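Local coordinates for Beta/gamma crystallin domain-containing protein 1 (Homo sapiens, PDB 3CW3), which may suppress malignant melanoma through interactions with the cytoskeleton, this chain being one of its beta/gamma-crystallin Greek-key domains, at residues A[33-47]-A[56-69]. Sequence-based numbering, arbitrary orientation.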
loop_
_atom_site.group_PDB
_atom_site.type_symbol
_atom_site.label_atom_id
_atom_site.label_comp_id
_atom_site.label_asym_id
_atom_site.label_seq_id
_atom_site.Cartn_x
_atom_site.Cartn_y
_atom_site.Cartn_z
ATOM N N VAL A 33 2.488 10.092 0.257
ATOM C CA VAL A 33 1.418 9.795 1.195
ATOM C C VAL A 33 0.163 9.417 0.419
ATOM O O VAL A 33 -0.365 10.215 -0.358
ATOM C CB VAL A 33 1.106 11.012 2.095
ATOM C CG1 VAL A 33 -0.019 10.668 3.065
ATOM C CG2 VAL A 33 2.358 11.434 2.852
ATOM N N ILE A 34 -0.308 8.195 0.629
ATOM C CA ILE A 34 -1.501 7.723 -0.055
ATOM C C ILE A 34 -2.490 7.177 0.960
ATOM O O ILE A 34 -2.119 6.802 2.075
ATOM C CB ILE A 34 -1.165 6.606 -1.071
ATOM C CG1 ILE A 34 -0.537 5.412 -0.344
ATOM C CG2 ILE A 34 -0.215 7.137 -2.141
ATOM C CD1 ILE A 34 -0.214 4.241 -1.249
ATOM N N LEU A 35 -3.757 7.152 0.575
ATOM C CA LEU A 35 -4.793 6.627 1.446
ATOM C C LEU A 35 -5.280 5.317 0.843
ATOM O O LEU A 35 -5.783 5.293 -0.281
ATOM C CB LEU A 35 -5.955 7.617 1.554
ATOM C CG LEU A 35 -7.123 7.185 2.446
ATOM C CD1 LEU A 35 -6.651 7.066 3.893
ATOM C CD2 LEU A 35 -8.251 8.202 2.329
ATOM N N ILE A 36 -5.093 4.230 1.582
ATOM C CA ILE A 36 -5.530 2.912 1.147
ATOM C C ILE A 36 -6.844 2.670 1.872
ATOM O O ILE A 36 -6.883 2.660 3.103
ATOM C CB ILE A 36 -4.550 1.794 1.575
ATOM C CG1 ILE A 36 -3.141 2.065 1.035
ATOM C CG2 ILE A 36 -5.071 0.448 1.092
ATOM C CD1 ILE A 36 -3.042 2.139 -0.476
ATOM N N LYS A 37 -7.918 2.480 1.116
ATOM C CA LYS A 37 -9.217 2.251 1.721
ATOM C C LYS A 37 -9.789 0.890 1.351
ATOM O O LYS A 37 -10.268 0.689 0.230
ATOM C CB LYS A 37 -10.194 3.355 1.298
ATOM C CG LYS A 37 -11.584 3.224 1.914
ATOM C CD LYS A 37 -12.485 4.387 1.511
ATOM C CE LYS A 37 -13.888 4.226 2.082
ATOM N NZ LYS A 37 -13.871 4.183 3.569
ATOM N N VAL A 38 -9.720 -0.054 2.284
ATOM C CA VAL A 38 -10.289 -1.368 2.032
ATOM C C VAL A 38 -11.777 -1.190 2.301
ATOM O O VAL A 38 -12.196 -1.004 3.445
ATOM C CB VAL A 38 -9.707 -2.453 2.977
ATOM C CG1 VAL A 38 -10.502 -3.749 2.838
ATOM C CG2 VAL A 38 -8.246 -2.716 2.632
ATOM N N VAL A 39 -12.562 -1.221 1.230
ATOM C CA VAL A 39 -14.006 -1.053 1.309
ATOM C C VAL A 39 -14.657 -2.326 1.827
ATOM O O VAL A 39 -15.606 -2.283 2.612
ATOM C CB VAL A 39 -14.583 -0.709 -0.079
ATOM C CG1 VAL A 39 -16.076 -0.543 0.006
ATOM C CG2 VAL A 39 -13.932 0.564 -0.605
ATOM N N ARG A 40 -14.149 -3.463 1.370
ATOM C CA ARG A 40 -14.656 -4.753 1.804
ATOM C C ARG A 40 -13.642 -5.836 1.479
ATOM O O ARG A 40 -12.831 -5.692 0.553
ATOM C CB ARG A 40 -16.002 -5.061 1.138
ATOM C CG ARG A 40 -16.001 -4.915 -0.364
ATOM C CD ARG A 40 -17.347 -5.292 -0.968
ATOM N NE ARG A 40 -17.298 -5.197 -2.422
ATOM C CZ ARG A 40 -17.547 -4.090 -3.112
ATOM N NH1 ARG A 40 -17.885 -2.968 -2.486
ATOM N NH2 ARG A 40 -17.427 -4.100 -4.434
ATOM N N GLY A 41 -13.677 -6.908 2.260
ATOM C CA GLY A 41 -12.760 -8.012 2.045
ATOM C C GLY A 41 -11.457 -7.841 2.799
ATOM O O GLY A 41 -11.341 -6.996 3.693
ATOM N N CYS A 42 -10.477 -8.663 2.439
ATOM C CA CYS A 42 -9.164 -8.624 3.060
ATOM C C CYS A 42 -8.124 -8.571 1.954
ATOM O O CYS A 42 -8.308 -9.157 0.884
ATOM C CB CYS A 42 -8.950 -9.861 3.934
ATOM S SG CYS A 42 -10.167 -10.015 5.270
ATOM N N TRP A 43 -7.032 -7.868 2.214
ATOM C CA TRP A 43 -5.985 -7.723 1.218
ATOM C C TRP A 43 -4.604 -7.745 1.834
ATOM O O TRP A 43 -4.450 -7.617 3.043
ATOM C CB TRP A 43 -6.155 -6.398 0.476
ATOM C CG TRP A 43 -7.474 -6.256 -0.204
ATOM C CD1 TRP A 43 -8.681 -5.987 0.379
ATOM C CD2 TRP A 43 -7.725 -6.406 -1.601
ATOM N NE1 TRP A 43 -9.672 -5.962 -0.578
ATOM C CE2 TRP A 43 -9.110 -6.217 -1.801
ATOM C CE3 TRP A 43 -6.911 -6.687 -2.708
ATOM C CZ2 TRP A 43 -9.702 -6.299 -3.065
ATOM C CZ3 TRP A 43 -7.502 -6.768 -3.966
ATOM C CH2 TRP A 43 -8.883 -6.575 -4.132
ATOM N N ILE A 44 -3.598 -7.912 0.985
ATOM C CA ILE A 44 -2.218 -7.898 1.436
ATOM C C ILE A 44 -1.415 -7.051 0.462
ATOM O O ILE A 44 -1.458 -7.279 -0.748
ATOM C CB ILE A 44 -1.580 -9.298 1.449
ATOM C CG1 ILE A 44 -2.403 -10.259 2.308
ATOM C CG2 ILE A 44 -0.161 -9.195 2.009
ATOM C CD1 ILE A 44 -1.969 -11.695 2.162
ATOM N N LEU A 45 -0.690 -6.072 0.989
ATOM C CA LEU A 45 0.145 -5.228 0.151
ATOM C C LEU A 45 1.551 -5.801 0.272
ATOM O O LEU A 45 2.039 -6.020 1.382
ATOM C CB LEU A 45 0.139 -3.783 0.646
ATOM C CG LEU A 45 -1.210 -3.083 0.814
ATOM C CD1 LEU A 45 -0.960 -1.654 1.268
ATOM C CD2 LEU A 45 -1.983 -3.095 -0.498
ATOM N N TYR A 46 2.186 -6.076 -0.862
ATOM C CA TYR A 46 3.539 -6.620 -0.855
ATOM C C TYR A 46 4.554 -5.625 -1.396
ATOM O O TYR A 46 4.262 -4.843 -2.302
ATOM C CB TYR A 46 3.620 -7.901 -1.684
ATOM C CG TYR A 46 3.028 -9.124 -1.021
ATOM C CD1 TYR A 46 1.726 -9.537 -1.297
ATOM C CD2 TYR A 46 3.788 -9.892 -0.140
ATOM C CE1 TYR A 46 1.198 -10.697 -0.716
ATOM C CE2 TYR A 46 3.272 -11.045 0.444
ATOM C CZ TYR A 46 1.984 -11.446 0.152
ATOM O OH TYR A 46 1.500 -12.609 0.708
ATOM N N GLU A 47 5.756 -5.677 -0.838
ATOM C CA GLU A 47 6.843 -4.802 -1.244
ATOM C C GLU A 47 7.348 -5.126 -2.651
ATOM O O GLU A 47 7.766 -4.234 -3.387
ATOM C CB GLU A 47 7.990 -4.934 -0.241
ATOM C CG GLU A 47 9.315 -4.380 -0.719
ATOM C CD GLU A 47 10.453 -4.728 0.221
ATOM O OE1 GLU A 47 10.456 -5.853 0.768
ATOM O OE2 GLU A 47 11.350 -3.881 0.398
ATOM N N ILE A 56 2.043 -6.102 4.163
ATOM C CA ILE A 56 1.152 -5.373 5.049
ATOM C C ILE A 56 -0.232 -5.977 4.892
ATOM O O ILE A 56 -0.879 -5.804 3.859
ATOM C CB ILE A 56 1.056 -3.879 4.693
ATOM C CG1 ILE A 56 2.427 -3.212 4.819
ATOM C CG2 ILE A 56 0.051 -3.198 5.616
ATOM C CD1 ILE A 56 2.410 -1.740 4.448
ATOM N N PRO A 57 -0.697 -6.717 5.907
ATOM C CA PRO A 57 -2.026 -7.325 5.831
ATOM C C PRO A 57 -3.058 -6.240 6.105
ATOM O O PRO A 57 -2.834 -5.360 6.939
ATOM C CB PRO A 57 -1.976 -8.385 6.922
ATOM C CG PRO A 57 -1.135 -7.715 7.976
ATOM C CD PRO A 57 -0.018 -7.072 7.166
ATOM N N LEU A 58 -4.184 -6.298 5.403
ATOM C CA LEU A 58 -5.222 -5.295 5.572
ATOM C C LEU A 58 -6.632 -5.859 5.586
ATOM O O LEU A 58 -6.958 -6.772 4.828
ATOM C CB LEU A 58 -5.137 -4.258 4.447
ATOM C CG LEU A 58 -3.896 -3.368 4.387
ATOM C CD1 LEU A 58 -3.939 -2.524 3.119
ATOM C CD2 LEU A 58 -3.845 -2.488 5.622
ATOM N N GLU A 59 -7.459 -5.302 6.463
ATOM C CA GLU A 59 -8.859 -5.678 6.556
ATOM C C GLU A 59 -9.639 -4.379 6.355
ATOM O O GLU A 59 -9.042 -3.310 6.206
ATOM C CB GLU A 59 -9.172 -6.309 7.917
ATOM C CG GLU A 59 -8.415 -7.609 8.157
ATOM C CD GLU A 59 -8.860 -8.340 9.409
ATOM O OE1 GLU A 59 -9.297 -7.670 10.370
ATOM O OE2 GLU A 59 -8.757 -9.585 9.437
ATOM N N GLU A 60 -10.963 -4.469 6.341
ATOM C CA GLU A 60 -11.806 -3.297 6.135
ATOM C C GLU A 60 -11.355 -2.080 6.941
ATOM O O GLU A 60 -11.126 -2.164 8.149
ATOM C CB GLU A 60 -13.258 -3.644 6.478
ATOM C CG GLU A 60 -14.240 -2.516 6.251
ATOM C CD GLU A 60 -15.672 -2.942 6.525
ATOM O OE1 GLU A 60 -16.576 -2.083 6.462
ATOM O OE2 GLU A 60 -15.890 -4.140 6.798
ATOM N N GLY A 61 -11.224 -0.945 6.264
ATOM C CA GLY A 61 -10.802 0.263 6.944
ATOM C C GLY A 61 -9.884 1.131 6.111
ATOM O O GLY A 61 -9.587 0.808 4.962
ATOM N N GLU A 62 -9.431 2.235 6.694
ATOM C CA GLU A 62 -8.549 3.165 5.999
ATOM C C GLU A 62 -7.173 3.251 6.629
ATOM O O GLU A 62 -7.033 3.245 7.854
ATOM C CB GLU A 62 -9.164 4.562 5.977
ATOM C CG GLU A 62 -10.188 4.779 4.888
ATOM C CD GLU A 62 -10.896 6.112 5.028
ATOM O OE1 GLU A 62 -10.242 7.092 5.451
ATOM O OE2 GLU A 62 -12.104 6.179 4.706
ATOM N N LEU A 63 -6.157 3.338 5.778
ATOM C CA LEU A 63 -4.782 3.448 6.242
ATOM C C LEU A 63 -4.028 4.455 5.392
ATOM O O LEU A 63 -3.939 4.315 4.172
ATOM C CB LEU A 63 -4.073 2.093 6.164
ATOM C CG LEU A 63 -2.588 2.092 6.561
ATOM C CD1 LEU A 63 -2.434 2.437 8.034
ATOM C CD2 LEU A 63 -1.994 0.726 6.284
ATOM N N GLU A 64 -3.499 5.487 6.035
ATOM C CA GLU A 64 -2.728 6.482 5.313
ATOM C C GLU A 64 -1.322 5.906 5.256
ATOM O O GLU A 64 -0.604 5.900 6.256
ATOM C CB GLU A 64 -2.733 7.817 6.056
ATOM C CG GLU A 64 -1.992 8.924 5.331
ATOM C CD GLU A 64 -2.188 10.278 5.987
ATOM O OE1 GLU A 64 -3.335 10.773 6.002
ATOM O OE2 GLU A 64 -1.194 10.843 6.490
ATOM N N LEU A 65 -0.942 5.399 4.090
ATOM C CA LEU A 65 0.371 4.795 3.920
ATOM C C LEU A 65 1.424 5.791 3.474
ATOM O O LEU A 65 1.162 6.673 2.657
ATOM C CB LEU A 65 0.309 3.651 2.904
ATOM C CG LEU A 65 0.847 2.296 3.365
ATOM C CD1 LEU A 65 1.038 1.401 2.156
ATOM C CD2 LEU A 65 2.158 2.469 4.104
ATOM N N SER A 66 2.624 5.624 4.016
ATOM C CA SER A 66 3.756 6.482 3.703
ATOM C C SER A 66 5.013 5.803 4.237
ATOM O O SER A 66 4.938 4.741 4.865
ATOM C CB SER A 66 3.597 7.837 4.393
ATOM O OG SER A 66 3.657 7.680 5.804
ATOM N N GLY A 67 6.162 6.423 3.986
ATOM C CA GLY A 67 7.417 5.886 4.471
ATOM C C GLY A 67 8.079 4.878 3.557
ATOM O O GLY A 67 7.655 4.676 2.415
ATOM N N LEU A 68 9.129 4.242 4.070
ATOM C CA LEU A 68 9.868 3.242 3.312
ATOM C C LEU A 68 9.707 1.881 3.982
ATOM O O LEU A 68 9.582 1.794 5.207
ATOM C CB LEU A 68 11.353 3.618 3.252
ATOM C CG LEU A 68 11.677 5.014 2.706
ATOM C CD1 LEU A 68 13.141 5.340 2.976
ATOM C CD2 LEU A 68 11.369 5.072 1.214
ATOM N N TRP A 69 9.715 0.825 3.176
ATOM C CA TRP A 69 9.567 -0.533 3.687
ATOM C C TRP A 69 10.692 -0.893 4.658
ATOM O O TRP A 69 11.792 -0.346 4.585
ATOM C CB TRP A 69 9.548 -1.541 2.532
ATOM C CG TRP A 69 8.329 -1.465 1.645
ATOM C CD1 TRP A 69 8.187 -0.732 0.497
ATOM C CD2 TRP A 69 7.084 -2.156 1.834
ATOM N NE1 TRP A 69 6.934 -0.927 -0.040
ATOM C CE2 TRP A 69 6.237 -1.796 0.759
ATOM C CE3 TRP A 69 6.603 -3.045 2.807
ATOM C CZ2 TRP A 69 4.937 -2.298 0.629
ATOM C CZ3 TRP A 69 5.310 -3.544 2.679
ATOM C CH2 TRP A 69 4.491 -3.168 1.596
HETATM O O HOH W 1 -16.142 -0.385 4.560
HETATM O O HOH W 2 -12.174 -7.038 6.211
#
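Leu-45 and Leu-58 meet where two antiparallel strand pairs face each other: CD1 of Leu-58 packs 3.6 Å from CD1 of Leu-45, and CG2 of Ile-36 touches the same methyl, the Ile-36 and Leu-58 side chains crossing at about a right angle. Leu-65 approaches Leu-45 tip to tip, CD1 to CD1 at 3.8 Å, while its CB lies beside Ile-34 CG1. Val-38 CG2 rests on Leu-58 CB, extending this apolar layer toward the turns. Backbone bonds set the register. Strand 33-40 pairs with 61-66 through two bonds each at Ile-34/Leu-65, Ile-36/Leu-63 and Val-38/Gly-61; strand 42-46 pairs with 56-58 at Trp-43/Leu-58 and Leu-45/Ile-56. On the reverse of the first pair, Lys-37 stretches out with CG anti to the backbone N (chi1 -178°), then bends at its last torsion, bringing NZ 2.9 Å from Glu-62 OE2 in a salt bridge to the anti lone pair. One water links Val-39 O to Glu-60 OE1, and another joins Gly-41 O to Glu-60 N between the two turns. Just past strand 42-46, Glu-47 CB sits over one face of the Trp-69 indole, 3.7 Å from the centroid of the six-membered ring, a CH-pi contact. The indole is held by NE1 bonding to Val-88 O, and Glu-47 OE1 accepts from His-54 N. Strand 2-6 flanks 33-40, strand 91-95 flanks 42-46, and His-94 stacks on Trp-43. Past the short link at Glu-59 and Glu-60, strand 61-66 leaves the hairpin 42-46/55-58 to pair with 33-40 in the other sheet, the strand exchange characteristic of paired Greek-key motifs in beta/gamma-crystallin domains.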